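Local coordinates for protein transcriptional regulator, LuxR family (Burkholderia thailandensis, PDB 3MQQ) that probably acts as a DNA-binding transcription regulator of the LuxR family, this chain being its PAS domain, a likely sensory module, at residues I64-R78 and W89-L103. Numbering follows the deposited sequence.
Sequences ISPVMIAHGSYADDR and WCHVTGRALDRTAPL. With NA (sodium ion), chain K.
M68, a selenomethionine of helix 54-71, packs tightly against G94 to A96 and P102. Its CG lies 3.5 Å from P102 CB. The chain then bends at chi2 and chi3 (78° and 84°), which brings SE beside A96 N and lays CE over the backbone of G94. A96 N is buried here without a polar partner. I64 CG2 meets L103 CD2 at 3.7 Å, and L103 O binds the sodium ion with S19 and A104.

Strand 74-78 pairs antiparallel with 89-96 through Y74-G94, D76-V92 and R78-C90. On the face of Y74, D76, R78 and V92, R78 grips D76 side-on: NE gives a straight bond to OD1 (2.7 Å) and NH2 a more bent one to OD2. V92 CG2 lies over one face of the R78 guanidinium, toward its rim, and Y51 takes its NH1.

On the opposite face A75 and D77 are exposed, but T93 is buried and bonds T109. At the exposed helix end, R99 NH1 reaches I69 O (2.8 Å), while R95 NE meets G72 O from above the carbonyl plane. R95 also pairs with E30 of the second subunit. A helix leading into an antiparallel hairpin and packing on its sheet is characteristic of the PAS fold.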
ATOM      1  N   ILE B  64      11.632  14.684   3.245  1.00 46.09           N
ATOM      2  CA  ILE B  64      10.763  14.213   2.161  1.00 47.56           C
ATOM      3  C   ILE B  64      11.011  14.971   0.859  1.00 50.70           C
ATOM      4  O   ILE B  64      11.204  14.319  -0.224  1.00 54.69           O
ATOM      5  CB  ILE B  64       9.256  14.304   2.535  1.00 46.00           C
ATOM      6  CG1 ILE B  64       8.883  13.233   3.564  1.00 45.41           C
ATOM      7  CG2 ILE B  64       8.369  14.141   1.287  1.00 49.85           C
ATOM      8  CD1 ILE B  64       7.505  13.431   4.201  1.00 43.86           C
ATOM      9  N   SER B  65      11.023  16.334   0.969  1.00 51.06           N
ATOM     10  CA  SER B  65      11.095  17.177  -0.236  1.00 56.05           C
ATOM     11  C   SER B  65      12.176  16.792  -1.266  1.00 59.79           C
ATOM     12  O   SER B  65      11.825  16.445  -2.392  1.00 62.93           O
ATOM     13  CB  SER B  65      11.133  18.670   0.112  1.00 58.33           C
ATOM     14  OG  SER B  65       9.867  19.076   0.610  1.00 59.61           O
ATOM     15  N   PRO B  66      13.468  16.799  -0.879  1.00 35.62           N
ATOM     16  CA  PRO B  66      14.487  16.535  -1.900  1.00 35.80           C
ATOM     17  C   PRO B  66      14.502  15.098  -2.429  1.00 35.51           C
ATOM     18  O   PRO B  66      14.811  14.888  -3.598  1.00 35.25           O
ATOM     19  CB  PRO B  66      15.807  16.887  -1.191  1.00 39.67           C
ATOM     20  CG  PRO B  66      15.515  16.742   0.250  1.00 40.19           C
ATOM     21  CD  PRO B  66      14.081  17.160   0.418  1.00 37.77           C
ATOM     22  N   VAL B  67      14.141  14.125  -1.594  1.00 35.52           N
ATOM     23  CA  VAL B  67      14.007  12.748  -2.065  1.00 35.45           C
ATOM     24  C   VAL B  67      12.876  12.677  -3.076  1.00 33.09           C
ATOM     25  O   VAL B  67      13.026  12.059  -4.126  1.00 32.80           O
ATOM     26  CB  VAL B  67      13.761  11.746  -0.901  1.00 37.44           C
ATOM     27  CG1 VAL B  67      13.615  10.311  -1.431  1.00 38.25           C
ATOM     28  CG2 VAL B  67      14.904  11.818   0.098  1.00 40.60           C
HETATM   29  N   MSE B  68      11.743  13.307  -2.750  1.00 31.92           N
HETATM   30  CA  MSE B  68      10.581  13.251  -3.636  1.00 31.28           C
HETATM   31  C   MSE B  68      10.836  13.957  -4.963  1.00 30.55           C
HETATM   32  O   MSE B  68      10.420  13.477  -6.027  1.00 30.72           O
HETATM   33  CB  MSE B  68       9.335  13.821  -2.944  1.00 31.95           C
HETATM   34  CG  MSE B  68       8.092  13.799  -3.830  1.00 32.35           C
HETATM   35 SE   MSE B  68       7.272  12.007  -3.948  1.00 38.68          SE
HETATM   36  CE  MSE B  68       6.218  12.081  -2.304  1.00 35.20           C
ATOM     37  N   ILE B  69      11.507  15.106  -4.897  1.00 30.43           N
ATOM     38  CA  ILE B  69      11.831  15.858  -6.108  1.00 30.39           C
ATOM     39  C   ILE B  69      12.793  15.043  -6.970  1.00 31.60           C
ATOM     40  O   ILE B  69      12.555  14.865  -8.160  1.00 32.12           O
ATOM     41  CB  ILE B  69      12.429  17.230  -5.787  1.00 31.39           C
ATOM     42  CG1 ILE B  69      11.444  18.058  -4.967  1.00 32.24           C
ATOM     43  CG2 ILE B  69      12.810  17.970  -7.092  1.00 33.24           C
ATOM     44  CD1 ILE B  69      12.088  19.136  -4.107  1.00 36.57           C
ATOM     45  N   ALA B  70      13.851  14.532  -6.345  1.00 32.45           N
ATOM     46  CA  ALA B  70      14.906  13.809  -7.068  1.00 35.06           C
ATOM     47  C   ALA B  70      14.441  12.489  -7.678  1.00 35.30           C
ATOM     48  O   ALA B  70      14.873  12.124  -8.757  1.00 37.27           O
ATOM     49  CB  ALA B  70      16.105  13.582  -6.175  1.00 36.93           C
ATOM     50  N   HIS B  71      13.557  11.778  -6.980  1.00 34.70           N
ATOM     51  CA  HIS B  71      13.161  10.434  -7.404  1.00 36.16           C
ATOM     52  C   HIS B  71      11.705  10.263  -7.849  1.00 35.44           C
ATOM     53  O   HIS B  71      11.375   9.266  -8.501  1.00 37.21           O
ATOM     54  CB  HIS B  71      13.503   9.416  -6.322  1.00 37.82           C
ATOM     55  CG  HIS B  71      14.932   9.467  -5.889  1.00 41.94           C
ATOM     56  ND1 HIS B  71      15.959   8.954  -6.652  1.00 46.91           N
ATOM     57  CD2 HIS B  71      15.510   9.983  -4.778  1.00 44.39           C
ATOM     58  CE1 HIS B  71      17.107   9.146  -6.028  1.00 48.95           C
ATOM     59  NE2 HIS B  71      16.864   9.770  -4.890  1.00 47.42           N
ATOM     60  N   GLY B  72      10.837  11.205  -7.488  1.00 36.84           N
ATOM     61  CA  GLY B  72       9.441  11.142  -7.895  1.00 35.05           C
ATOM     62  C   GLY B  72       8.577  10.267  -7.005  1.00 33.58           C
ATOM     63  O   GLY B  72       7.382  10.125  -7.245  1.00 34.34           O
ATOM     64  N   SER B  73       9.183   9.686  -5.973  1.00 32.41           N
ATOM     65  CA  SER B  73       8.446   8.913  -4.955  1.00 32.44           C
ATOM     66  C   SER B  73       9.262   8.890  -3.678  1.00 30.74           C
ATOM     67  O   SER B  73      10.436   9.268  -3.672  1.00 32.51           O
ATOM     68  CB  SER B  73       8.107   7.493  -5.432  1.00 35.12           C
ATOM     69  OG  SER B  73       9.225   6.619  -5.369  1.00 37.79           O
ATOM     70  N   TYR B  74       8.628   8.453  -2.597  1.00 29.17           N
ATOM     71  CA  TYR B  74       9.252   8.500  -1.299  1.00 28.28           C
ATOM     72  C   TYR B  74       8.784   7.316  -0.471  1.00 26.63           C
ATOM     73  O   TYR B  74       7.622   6.970  -0.508  1.00 26.57           O
ATOM     74  CB  TYR B  74       8.842   9.776  -0.583  1.00 30.17           C
ATOM     75  CG  TYR B  74       9.457   9.897   0.784  1.00 32.71           C
ATOM     76  CD1 TYR B  74      10.750  10.389   0.937  1.00 37.60           C
ATOM     77  CD2 TYR B  74       8.768   9.469   1.923  1.00 31.89           C
ATOM     78  CE1 TYR B  74      11.335  10.483   2.185  1.00 41.75           C
ATOM     79  CE2 TYR B  74       9.349   9.564   3.185  1.00 35.74           C
ATOM     80  CZ  TYR B  74      10.629  10.072   3.302  1.00 39.56           C
ATOM     81  OH  TYR B  74      11.221  10.172   4.525  1.00 44.64           O
ATOM     82  N   ALA B  75       9.708   6.716   0.275  1.00 26.71           N
ATOM     83  CA  ALA B  75       9.325   5.694   1.233  1.00 25.73           C
ATOM     84  C   ALA B  75      10.281   5.762   2.407  1.00 25.64           C
ATOM     85  O   ALA B  75      11.501   6.019   2.253  1.00 29.73           O
ATOM     86  CB  ALA B  75       9.345   4.291   0.593  1.00 27.54           C
ATOM     87  N   ASP B  76       9.714   5.583   3.602  1.00 25.06           N
ATOM     88  CA  ASP B  76      10.543   5.372   4.773  1.00 26.20           C
ATOM     89  C   ASP B  76       9.826   4.581   5.865  1.00 25.25           C
ATOM     90  O   ASP B  76       8.707   4.149   5.714  1.00 25.04           O
ATOM     91  CB  ASP B  76      11.048   6.716   5.350  1.00 28.57           C
ATOM     92  CG  ASP B  76       9.961   7.495   6.058  1.00 30.79           C
ATOM     93  OD1 ASP B  76       8.982   6.871   6.521  1.00 34.90           O
ATOM     94  OD2 ASP B  76      10.070   8.736   6.174  1.00 36.30           O
ATOM     95  N   ASP B  77      10.546   4.353   6.963  1.00 26.81           N
ATOM     96  CA  ASP B  77       9.886   3.921   8.206  1.00 26.22           C
ATOM     97  C   ASP B  77      10.100   5.039   9.195  1.00 27.46           C
ATOM     98  O   ASP B  77      11.212   5.581   9.270  1.00 32.20           O
ATOM     99  CB  ASP B  77      10.588   2.671   8.735  1.00 28.79           C
ATOM    100  CG  ASP B  77      10.514   1.531   7.766  1.00 32.94           C
ATOM    101  OD1 ASP B  77       9.410   1.272   7.246  1.00 29.92           O
ATOM    102  OD2 ASP B  77      11.569   0.919   7.496  1.00 42.81           O
ATOM    103  N   ARG B  78       9.063   5.378   9.958  1.00 25.06           N
ATOM    104  CA  ARG B  78       9.250   6.342  11.035  1.00 25.20           C
ATOM    105  C   ARG B  78       8.323   6.100  12.185  1.00 22.52           C
ATOM    106  O   ARG B  78       7.346   5.374  12.078  1.00 21.59           O
ATOM    107  CB  ARG B  78       9.090   7.780  10.546  1.00 28.01           C
ATOM    108  CG  ARG B  78       7.652   8.285  10.533  1.00 28.66           C
ATOM    109  CD  ARG B  78       6.868   7.664   9.384  1.00 31.64           C
ATOM    110  NE  ARG B  78       7.290   8.230   8.116  1.00 35.73           N
ATOM    111  CZ  ARG B  78       6.796   9.344   7.585  1.00 37.58           C
ATOM    112  NH1 ARG B  78       5.845  10.034   8.203  1.00 37.87           N
ATOM    113  NH2 ARG B  78       7.261   9.774   6.438  1.00 39.33           N
ATOM    114  N   TRP B  89       5.794   2.428  15.215  1.00 22.49           N
ATOM    115  CA  TRP B  89       6.518   2.465  13.956  1.00 21.57           C
ATOM    116  C   TRP B  89       5.562   2.230  12.789  1.00 21.37           C
ATOM    117  O   TRP B  89       4.703   1.348  12.840  1.00 22.39           O
ATOM    118  CB  TRP B  89       7.588   1.389  13.951  1.00 22.06           C
ATOM    119  CG  TRP B  89       8.802   1.805  14.709  1.00 24.14           C
ATOM    120  CD1 TRP B  89       9.055   1.622  16.042  1.00 26.16           C
ATOM    121  CD2 TRP B  89       9.940   2.479  14.175  1.00 25.24           C
ATOM    122  NE1 TRP B  89      10.288   2.139  16.367  1.00 27.77           N
ATOM    123  CE2 TRP B  89      10.858   2.659  15.234  1.00 26.77           C
ATOM    124  CE3 TRP B  89      10.277   2.949  12.900  1.00 27.57           C
ATOM    125  CZ2 TRP B  89      12.081   3.303  15.061  1.00 28.02           C
ATOM    126  CZ3 TRP B  89      11.498   3.567  12.723  1.00 25.44           C
ATOM    127  CH2 TRP B  89      12.390   3.738  13.797  1.00 28.20           C
ATOM    128  N   CYS B  90       5.733   3.053  11.758  1.00 20.88           N
ATOM    129  CA  CYS B  90       4.865   3.035  10.597  1.00 19.73           C
ATOM    130  C   CYS B  90       5.677   3.117   9.311  1.00 19.95           C
ATOM    131  O   CYS B  90       6.532   3.966   9.182  1.00 22.12           O
ATOM    132  CB  CYS B  90       3.941   4.267  10.699  1.00 21.18           C
ATOM    133  SG  CYS B  90       2.570   4.378   9.563  1.00 24.58           S
ATOM    134  N   HIS B  91       5.386   2.263   8.323  1.00 20.80           N
ATOM    135  CA  HIS B  91       6.048   2.406   7.023  1.00 21.86           C
ATOM    136  C   HIS B  91       5.182   3.315   6.184  1.00 21.13           C
ATOM    137  O   HIS B  91       3.978   3.125   6.118  1.00 22.00           O
ATOM    138  CB  HIS B  91       6.136   1.049   6.290  1.00 22.09           C
ATOM    139  CG  HIS B  91       6.858   1.123   4.975  1.00 23.47           C
ATOM    140  ND1 HIS B  91       6.266   0.836   3.760  1.00 26.59           N
ATOM    141  CD2 HIS B  91       8.145   1.433   4.701  1.00 25.62           C
ATOM    142  CE1 HIS B  91       7.164   0.986   2.797  1.00 25.38           C
ATOM    143  NE2 HIS B  91       8.310   1.342   3.345  1.00 30.62           N
ATOM    144  N   VAL B  92       5.788   4.331   5.573  1.00 20.02           N
ATOM    145  CA  VAL B  92       5.035   5.361   4.845  1.00 19.79           C
ATOM    146  C   VAL B  92       5.590   5.473   3.443  1.00 20.27           C
ATOM    147  O   VAL B  92       6.796   5.473   3.251  1.00 20.84           O
ATOM    148  CB  VAL B  92       5.048   6.758   5.530  1.00 19.09           C
ATOM    149  CG1 VAL B  92       4.247   7.810   4.685  1.00 21.07           C
ATOM    150  CG2 VAL B  92       4.399   6.653   6.898  1.00 22.09           C
ATOM    151  N   THR B  93       4.701   5.480   2.449  1.00 19.63           N
ATOM    152  CA  THR B  93       5.140   5.735   1.071  1.00 21.37           C
ATOM    153  C   THR B  93       4.315   6.859   0.493  1.00 21.03           C
ATOM    154  O   THR B  93       3.195   7.088   0.907  1.00 19.67           O
ATOM    155  CB  THR B  93       5.111   4.488   0.118  1.00 22.33           C
ATOM    156  OG1 THR B  93       3.791   4.240  -0.378  1.00 23.68           O
ATOM    157  CG2 THR B  93       5.674   3.221   0.774  1.00 23.80           C
ATOM    158  N   GLY B  94       4.868   7.584  -0.467  1.00 20.36           N
ATOM    159  CA  GLY B  94       4.091   8.675  -1.056  1.00 21.38           C
ATOM    160  C   GLY B  94       4.535   8.996  -2.463  1.00 21.70           C
ATOM    161  O   GLY B  94       5.686   8.804  -2.826  1.00 23.69           O
ATOM    162  N   ARG B  95       3.573   9.397  -3.293  1.00 22.28           N
ATOM    163  CA  ARG B  95       3.918   9.976  -4.575  1.00 22.20           C
ATOM    164  C   ARG B  95       3.138  11.254  -4.780  1.00 22.48           C
ATOM    165  O   ARG B  95       1.914  11.257  -4.701  1.00 22.81           O
ATOM    166  CB  ARG B  95       3.644   9.009  -5.735  1.00 23.37           C
ATOM    167  CG  ARG B  95       4.108   9.628  -7.064  1.00 25.39           C
ATOM    168  CD  ARG B  95       4.165   8.634  -8.181  1.00 29.67           C
ATOM    169  NE  ARG B  95       5.444   7.933  -8.264  1.00 31.80           N
ATOM    170  CZ  ARG B  95       5.561   6.618  -8.405  1.00 32.47           C
ATOM    171  NH1 ARG B  95       6.767   6.066  -8.511  1.00 31.70           N
ATOM    172  NH2 ARG B  95       4.470   5.851  -8.450  1.00 32.50           N
ATOM    173  N   ALA B  96       3.854  12.316  -5.119  1.00 23.23           N
ATOM    174  CA  ALA B  96       3.239  13.611  -5.432  1.00 24.35           C
ATOM    175  C   ALA B  96       2.686  13.577  -6.842  1.00 25.54           C
ATOM    176  O   ALA B  96       3.273  12.961  -7.737  1.00 25.79           O
ATOM    177  CB  ALA B  96       4.271  14.727  -5.300  1.00 26.17           C
ATOM    178  N   LEU B  97       1.579  14.277  -7.047  1.00 25.77           N
ATOM    179  CA  LEU B  97       0.995  14.434  -8.357  1.00 27.77           C
ATOM    180  C   LEU B  97       1.973  15.141  -9.315  1.00 28.77           C
ATOM    181  O   LEU B  97       2.010  14.832 -10.508  1.00 30.66           O
ATOM    182  CB  LEU B  97      -0.335  15.186  -8.251  1.00 27.93           C
ATOM    183  CG  LEU B  97      -1.160  15.325  -9.534  1.00 30.11           C
ATOM    184  CD1 LEU B  97      -1.675  13.979 -10.085  1.00 32.18           C
ATOM    185  CD2 LEU B  97      -2.303  16.321  -9.322  1.00 33.91           C
ATOM    186  N   ASP B  98       2.764  16.075  -8.774  1.00 29.89           N
ATOM    187  CA  ASP B  98       3.849  16.746  -9.504  1.00 31.54           C
ATOM    188  C   ASP B  98       5.082  16.690  -8.614  1.00 31.36           C
ATOM    189  O   ASP B  98       5.056  17.242  -7.511  1.00 30.46           O
ATOM    190  CB  ASP B  98       3.467  18.202  -9.786  1.00 34.45           C
ATOM    191  CG  ASP B  98       4.538  18.965 -10.586  1.00 39.38           C
ATOM    192  OD1 ASP B  98       5.735  18.599 -10.552  1.00 43.19           O
ATOM    193  OD2 ASP B  98       4.179  19.941 -11.266  1.00 44.55           O
ATOM    194  N   ARG B  99       6.152  16.032  -9.073  1.00 33.58           N
ATOM    195  CA  ARG B  99       7.344  15.850  -8.224  1.00 33.95           C
ATOM    196  C   ARG B  99       8.017  17.151  -7.808  1.00 33.92           C
ATOM    197  O   ARG B  99       8.651  17.217  -6.749  1.00 33.84           O
ATOM    198  CB  ARG B  99       8.359  14.865  -8.826  1.00 34.50           C
ATOM    199  CG  ARG B  99       9.166  15.378  -9.989  1.00 35.67           C
ATOM    200  CD  ARG B  99      10.195  14.346 -10.421  1.00 36.23           C
ATOM    201  NE  ARG B  99      10.830  14.748 -11.672  1.00 38.92           N
ATOM    202  CZ  ARG B  99      12.142  14.813 -11.882  1.00 38.10           C
ATOM    203  NH1 ARG B  99      13.004  14.487 -10.929  1.00 37.73           N
ATOM    204  NH2 ARG B  99      12.588  15.200 -13.060  1.00 40.22           N
ATOM    205  N   THR B 100       7.894  18.186  -8.641  1.00 34.14           N
ATOM    206  CA  THR B 100       8.408  19.511  -8.273  1.00 34.36           C
ATOM    207  C   THR B 100       7.503  20.258  -7.278  1.00 34.11           C
ATOM    208  O   THR B 100       7.830  21.367  -6.838  1.00 34.22           O
ATOM    209  CB  THR B 100       8.732  20.396  -9.506  1.00 35.27           C
ATOM    210  OG1 THR B 100       7.520  20.786 -10.157  1.00 35.45           O
ATOM    211  CG2 THR B 100       9.624  19.641 -10.489  1.00 35.98           C
ATOM    212  N   ALA B 101       6.371  19.657  -6.928  1.00 33.16           N
ATOM    213  CA  ALA B 101       5.562  20.152  -5.823  1.00 32.59           C
ATOM    214  C   ALA B 101       5.331  18.984  -4.862  1.00 31.60           C
ATOM    215  O   ALA B 101       4.212  18.468  -4.764  1.00 31.52           O
ATOM    216  CB  ALA B 101       4.252  20.731  -6.332  1.00 33.21           C
ATOM    217  N   PRO B 102       6.409  18.553  -4.166  1.00 31.56           N
ATOM    218  CA  PRO B 102       6.446  17.254  -3.482  1.00 31.50           C
ATOM    219  C   PRO B 102       5.465  17.110  -2.327  1.00 31.05           C
ATOM    220  O   PRO B 102       5.002  15.996  -2.046  1.00 31.09           O
ATOM    221  CB  PRO B 102       7.885  17.183  -2.951  1.00 32.06           C
ATOM    222  CG  PRO B 102       8.337  18.624  -2.864  1.00 33.42           C
ATOM    223  CD  PRO B 102       7.716  19.231  -4.080  1.00 32.03           C
ATOM    224  N   LEU B 103       5.184  18.224  -1.657  1.00 31.56           N
ATOM    225  CA  LEU B 103       4.311  18.258  -0.492  1.00 32.42           C
ATOM    226  C   LEU B 103       2.931  18.833  -0.802  1.00 32.90           C
ATOM    227  O   LEU B 103       2.128  19.048   0.108  1.00 34.34           O
ATOM    228  CB  LEU B 103       4.989  19.036   0.639  1.00 33.15           C
ATOM    229  CG  LEU B 103       6.243  18.325   1.170  1.00 34.49           C
ATOM    230  CD1 LEU B 103       6.944  19.115   2.275  1.00 35.17           C
ATOM    231  CD2 LEU B 103       5.925  16.904   1.627  1.00 34.96           C
TER
HETATM  232 NA    NA K   1       0.419  16.758   0.705  1.00 32.45          NA
HETATM  233  O   HOH W   1       6.125  12.455  -8.136  1.00 37.00           O
HETATM  234  O   HOH W   2       2.359  15.549   2.140  1.00 36.14           O